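PDB 6ABW: citrate synthase from Metallosphaera sedula, which probably catalyses the condensation of oxaloacetate with acetyl-CoA and water to give citrate and CoA in the tricarboxylic acid cycle. Local coordinates for residues L135-S140 against L348-L352; S163-L169 against E181-D186. One frame throughout, in Å; residues are numbered along the deposited sequence.

Interaction 1: L135-S140 against L348-L352; sequences LVARAS and LSRTL
Residues 135-140 and 348-352, each one turn or so of a longer helix, run antiparallel at 174° with their axes 9.3 Å apart. Ala139 and Leu348 face each other, their CA atoms separated by 5.9 Å. The CB of Ala139, directed at the other helix, meets both Leu348 CD1, at 3.7 Å, and Thr351 CG2, at 4.1 Å; a single methyl here leaves room for these two. With CG of Leu348 anti to the backbone N (chi1 177°) and chi2 near 54°, CD1 reaches the backbone of the partner helix and lies 3.5 Å from Ser140 N. This is antiparallel helix packing in the mainly helical citrate synthase fold, here deep inside the subunit and away from the acetyl-CoA site. Thr351 suits its place by having two different branches: the methyl CG2 joins the apolar contact, while OG1 donates to Leu348 O in its own helix at 2.8 Å, the donor tilted 28° from the carbonyl plane. A hydroxyl satisfied in this way can be buried beside Val136, whose CG2 lies 3.8 Å from OG1. Leu135 brings CD2 obliquely across to Thr351 CB, and also packs on Ile214 and Val218 of helix 214-225.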
loop_
_atom_site.group_PDB
_atom_site.type_symbol
_atom_site.label_atom_id
_atom_site.label_comp_id
_atom_site.label_asym_id
_atom_site.label_seq_id
_atom_site.Cartn_x
_atom_site.Cartn_y
_atom_site.Cartn_z
ATOM N N LEU A 135 -10.830 -12.832 4.467
ATOM C CA LEU A 135 -9.761 -12.329 3.583
ATOM C C LEU A 135 -8.817 -13.467 3.157
ATOM O O LEU A 135 -8.377 -13.515 2.022
ATOM C CB LEU A 135 -8.980 -11.195 4.329
ATOM C CG LEU A 135 -7.841 -10.518 3.506
ATOM C CD1 LEU A 135 -7.593 -9.099 4.017
ATOM C CD2 LEU A 135 -6.529 -11.290 3.575
ATOM N N VAL A 136 -8.446 -14.337 4.082
ATOM C CA VAL A 136 -7.549 -15.470 3.777
ATOM C C VAL A 136 -8.173 -16.398 2.725
ATOM O O VAL A 136 -7.523 -16.801 1.755
ATOM C CB VAL A 136 -7.153 -16.246 5.052
ATOM C CG1 VAL A 136 -6.476 -17.548 4.652
ATOM C CG2 VAL A 136 -6.205 -15.350 5.866
ATOM N N ALA A 137 -9.453 -16.693 2.877
ATOM C CA ALA A 137 -10.169 -17.375 1.808
ATOM C C ALA A 137 -10.146 -16.730 0.472
ATOM O O ALA A 137 -9.946 -17.370 -0.595
ATOM C CB ALA A 137 -11.629 -17.505 2.238
ATOM N N ARG A 138 -10.374 -15.440 0.477
ATOM C CA ARG A 138 -10.382 -14.683 -0.758
ATOM C C ARG A 138 -8.980 -14.556 -1.396
ATOM O O ARG A 138 -8.865 -14.472 -2.592
ATOM C CB ARG A 138 -11.042 -13.342 -0.527
ATOM C CG ARG A 138 -12.537 -13.552 -0.243
ATOM C CD ARG A 138 -13.210 -12.364 0.345
ATOM N NE ARG A 138 -14.607 -12.722 0.559
ATOM C CZ ARG A 138 -15.480 -12.058 1.312
ATOM N NH1 ARG A 138 -15.145 -11.023 2.041
ATOM N NH2 ARG A 138 -16.747 -12.511 1.381
ATOM N N ALA A 139 -7.938 -14.622 -0.563
ATOM C CA ALA A 139 -6.553 -14.735 -1.053
ATOM C C ALA A 139 -6.373 -15.976 -1.881
ATOM O O ALA A 139 -5.729 -15.930 -2.925
ATOM C CB ALA A 139 -5.539 -14.645 0.075
ATOM N N SER A 140 -7.002 -17.071 -1.452
ATOM C CA SER A 140 -7.011 -18.315 -2.238
ATOM C C SER A 140 -7.648 -18.106 -3.613
ATOM O O SER A 140 -7.062 -18.459 -4.666
ATOM C CB SER A 140 -7.743 -19.422 -1.425
ATOM O OG SER A 140 -7.784 -20.594 -2.170
ATOM N N LEU A 348 0.148 -15.627 -0.387
ATOM C CA LEU A 348 -1.036 -16.401 0.037
ATOM C C LEU A 348 -0.940 -16.850 1.526
ATOM O O LEU A 348 -1.823 -16.608 2.341
ATOM C CB LEU A 348 -1.248 -17.596 -0.872
ATOM C CG LEU A 348 -2.419 -18.527 -0.492
ATOM C CD1 LEU A 348 -3.769 -17.883 -0.321
ATOM C CD2 LEU A 348 -2.500 -19.706 -1.480
ATOM N N SER A 349 0.199 -17.446 1.852
ATOM C CA SER A 349 0.504 -17.868 3.198
ATOM C C SER A 349 0.640 -16.700 4.183
ATOM O O SER A 349 0.039 -16.690 5.289
ATOM C CB SER A 349 1.819 -18.630 3.088
ATOM O OG SER A 349 2.256 -18.976 4.379
ATOM N N ARG A 350 1.420 -15.705 3.767
ATOM C CA ARG A 350 1.744 -14.584 4.626
ATOM C C ARG A 350 0.535 -13.647 4.893
ATOM O O ARG A 350 0.569 -12.917 5.876
ATOM C CB ARG A 350 2.965 -13.833 4.082
ATOM C CG ARG A 350 3.504 -12.663 4.889
ATOM C CD ARG A 350 3.917 -13.074 6.294
ATOM N NE ARG A 350 4.856 -14.195 6.299
ATOM C CZ ARG A 350 6.209 -14.117 6.335
ATOM N NH1 ARG A 350 6.842 -12.962 6.500
ATOM N NH2 ARG A 350 6.946 -15.205 6.273
ATOM N N THR A 351 -0.544 -13.749 4.118
ATOM C CA THR A 351 -1.757 -13.006 4.482
ATOM C C THR A 351 -2.198 -13.309 5.909
ATOM O O THR A 351 -2.680 -12.393 6.589
ATOM C CB THR A 351 -2.975 -13.209 3.535
ATOM O OG1 THR A 351 -3.366 -14.596 3.527
ATOM C CG2 THR A 351 -2.638 -12.707 2.156
ATOM N N LEU A 352 -1.872 -14.539 6.421
ATOM C CA LEU A 352 -2.228 -14.854 7.756
ATOM C C LEU A 352 -1.434 -14.048 8.722
ATOM O O LEU A 352 -2.040 -13.433 9.593
ATOM C CB LEU A 352 -2.057 -16.323 8.049
ATOM C CG LEU A 352 -2.382 -16.762 9.471
ATOM C CD1 LEU A 352 -3.811 -16.369 9.822
ATOM C CD2 LEU A 352 -2.219 -18.301 9.665
#

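Interaction 2: S163-L169 against E181-D186; sequences SFAKSFL and EVKAMD
Ala165 is the small bump at the centre of this crossing: its CB presses against the backbone of helix 179-191, 3.7 Å from both Val182 O and Asp186 N, and an alanine's short side chain allows the CA atoms of Ala165 and Asp186 to come within 5.2 Å. Val182, branched at CB, sets its fork against the start of helix 164-173, CG1 lying 3.6 Å from Ser163 OG and CG2 against CB and CG of Lys166, whose extended chain then leads away. Ser163 is the N-cap, its OG accepting from Lys166 N. One turn after Ala165, the longer Leu169 fits CD1 between Glu181 O, at 3.7 Å, and Met185 CB, at 3.8 Å. Met185, unbranched and flexible, starts out trans (chi1 -178°), then bends, bringing SD to the edge of the Phe168 ring, 5.2 Å from its centroid, in a Met-aromatic contact. A water bridges Ala165 N and Asp186 OD1, an oxygen that also accepts from Phe56 N. With 164-169 and 181-186 at 107°, two successive helices pack nearly at right angles across a short connection, in the manner of an alpha-alpha corner, within the mainly helical citrate synthase fold.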
loop_
_atom_site.group_PDB
_atom_site.type_symbol
_atom_site.label_atom_id
_atom_site.label_comp_id
_atom_site.label_asym_id
_atom_site.label_seq_id
_atom_site.Cartn_x
_atom_site.Cartn_y
_atom_site.Cartn_z
ATOM N N SER A 163 -10.051 -29.720 2.682
ATOM C CA SER A 163 -9.156 -28.722 3.249
ATOM C C SER A 163 -8.916 -27.524 2.319
ATOM O O SER A 163 -9.120 -27.577 1.097
ATOM C CB SER A 163 -7.828 -29.320 3.590
ATOM O OG SER A 163 -7.103 -29.688 2.409
ATOM N N PHE A 164 -8.436 -26.476 2.960
ATOM C CA PHE A 164 -8.083 -25.228 2.284
ATOM C C PHE A 164 -7.075 -25.480 1.234
ATOM O O PHE A 164 -7.230 -25.022 0.104
ATOM C CB PHE A 164 -7.591 -24.261 3.324
ATOM C CG PHE A 164 -7.190 -22.871 2.786
ATOM C CD1 PHE A 164 -5.959 -22.648 2.236
ATOM C CD2 PHE A 164 -8.075 -21.795 2.897
ATOM C CE1 PHE A 164 -5.581 -21.338 1.737
ATOM C CE2 PHE A 164 -7.750 -20.535 2.433
ATOM C CZ PHE A 164 -6.459 -20.282 1.897
ATOM N N ALA A 165 -6.040 -26.238 1.585
ATOM C CA ALA A 165 -5.007 -26.599 0.605
ATOM C C ALA A 165 -5.566 -27.307 -0.613
ATOM O O ALA A 165 -5.210 -27.045 -1.749
ATOM C CB ALA A 165 -3.916 -27.447 1.256
ATOM N N LYS A 166 -6.430 -28.304 -0.371
ATOM C CA LYS A 166 -7.049 -29.021 -1.480
ATOM C C LYS A 166 -7.944 -28.148 -2.377
ATOM O O LYS A 166 -7.843 -28.226 -3.597
ATOM C CB LYS A 166 -7.844 -30.263 -0.958
ATOM C CG LYS A 166 -8.255 -31.141 -2.087
ATOM C CD LYS A 166 -9.052 -32.311 -1.530
ATOM C CE LYS A 166 -9.572 -33.145 -2.694
ATOM N NZ LYS A 166 -10.004 -34.494 -2.152
ATOM N N SER A 167 -8.744 -27.315 -1.773
ATOM C CA SER A 167 -9.625 -26.381 -2.516
ATOM C C SER A 167 -8.826 -25.432 -3.400
ATOM O O SER A 167 -9.191 -25.185 -4.586
ATOM C CB SER A 167 -10.539 -25.612 -1.577
ATOM O OG SER A 167 -11.444 -26.471 -0.903
ATOM N N PHE A 168 -7.685 -24.980 -2.864
ATOM C CA PHE A 168 -6.787 -24.066 -3.585
ATOM C C PHE A 168 -6.129 -24.771 -4.793
ATOM O O PHE A 168 -6.128 -24.289 -5.953
ATOM C CB PHE A 168 -5.752 -23.446 -2.598
ATOM C CG PHE A 168 -4.694 -22.679 -3.322
ATOM C CD1 PHE A 168 -5.051 -21.539 -4.047
ATOM C CD2 PHE A 168 -3.339 -23.129 -3.382
ATOM C CE1 PHE A 168 -4.114 -20.818 -4.764
ATOM C CE2 PHE A 168 -2.403 -22.410 -4.108
ATOM C CZ PHE A 168 -2.781 -21.234 -4.778
ATOM N N LEU A 169 -5.631 -26.001 -4.582
ATOM C CA LEU A 169 -5.033 -26.763 -5.663
ATOM C C LEU A 169 -6.036 -27.177 -6.747
ATOM O O LEU A 169 -5.715 -27.117 -7.919
ATOM C CB LEU A 169 -4.312 -27.978 -5.144
ATOM C CG LEU A 169 -3.076 -27.777 -4.264
ATOM C CD1 LEU A 169 -2.647 -29.115 -3.681
ATOM C CD2 LEU A 169 -1.947 -27.135 -5.034
ATOM N N GLU A 181 0.264 -34.270 -2.458
ATOM C CA GLU A 181 0.252 -32.903 -2.996
ATOM C C GLU A 181 -0.485 -31.971 -2.038
ATOM O O GLU A 181 -0.005 -30.856 -1.748
ATOM C CB GLU A 181 -0.318 -32.827 -4.387
ATOM C CG GLU A 181 0.512 -33.434 -5.481
ATOM C CD GLU A 181 -0.246 -33.441 -6.840
ATOM O OE1 GLU A 181 -1.406 -33.863 -6.971
ATOM O OE2 GLU A 181 0.282 -32.905 -7.799
ATOM N N VAL A 182 -1.628 -32.401 -1.507
ATOM C CA VAL A 182 -2.336 -31.651 -0.568
ATOM C C VAL A 182 -1.509 -31.381 0.667
ATOM O O VAL A 182 -1.485 -30.251 1.161
ATOM C CB VAL A 182 -3.690 -32.281 -0.151
ATOM C CG1 VAL A 182 -4.327 -31.517 0.962
ATOM C CG2 VAL A 182 -4.560 -32.351 -1.390
ATOM N N LYS A 183 -0.862 -32.409 1.179
ATOM C CA LYS A 183 -0.152 -32.258 2.415
ATOM C C LYS A 183 1.048 -31.246 2.199
ATOM O O LYS A 183 1.424 -30.453 3.125
ATOM C CB LYS A 183 0.325 -33.619 2.897
ATOM C CG LYS A 183 1.202 -33.540 4.138
ATOM C CD LYS A 183 0.497 -33.113 5.423
ATOM C CE LYS A 183 1.393 -33.155 6.682
ATOM N NZ LYS A 183 0.644 -32.579 7.825
ATOM N N ALA A 184 1.672 -31.314 1.062
ATOM C CA ALA A 184 2.847 -30.423 0.753
ATOM C C ALA A 184 2.373 -28.968 0.708
ATOM O O ALA A 184 3.035 -28.068 1.160
ATOM C CB ALA A 184 3.502 -30.819 -0.564
ATOM N N MET A 185 1.245 -28.756 0.099
ATOM C CA MET A 185 0.674 -27.361 -0.030
ATOM C C MET A 185 0.267 -26.863 1.331
ATOM O O MET A 185 0.533 -25.711 1.713
ATOM C CB MET A 185 -0.464 -27.384 -1.032
ATOM C CG MET A 185 -1.075 -25.979 -1.256
ATOM S SD MET A 185 0.059 -24.970 -2.237
ATOM C CE MET A 185 0.049 -23.431 -1.338
ATOM N N ASP A 186 -0.350 -27.719 2.147
ATOM C CA ASP A 186 -0.727 -27.369 3.473
ATOM C C ASP A 186 0.502 -26.997 4.290
ATOM O O ASP A 186 0.533 -25.973 5.063
ATOM C CB ASP A 186 -1.502 -28.557 4.163
ATOM C CG ASP A 186 -2.053 -28.161 5.482
ATOM O OD1 ASP A 186 -3.029 -27.320 5.537
ATOM O OD2 ASP A 186 -1.463 -28.630 6.497
HETATM O O HOH W 1 -5.427 -26.878 4.373
#

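From the N terminus, the chain first passes through 135-140 on helix 128-151 and soon afterwards enters helix 164-173. Interaction 2 then closes a short loop, with only 11 residues between 163-169 and 181-186. The chain continues through many further helices before 348-352, on helix 342-365, returns to 135-140, so interaction 1 closes a loop of 207 intervening residues with interaction 2 nested inside it. The two contacts, their centres about 13 Å apart, also touch: Phe164 packs on Val136 and Ser140, while Phe168 lies against both Ser140 and Leu348. Helix 164-173 therefore packs against both helix 128-151 and helix 342-365 and joins them to helix 179-191.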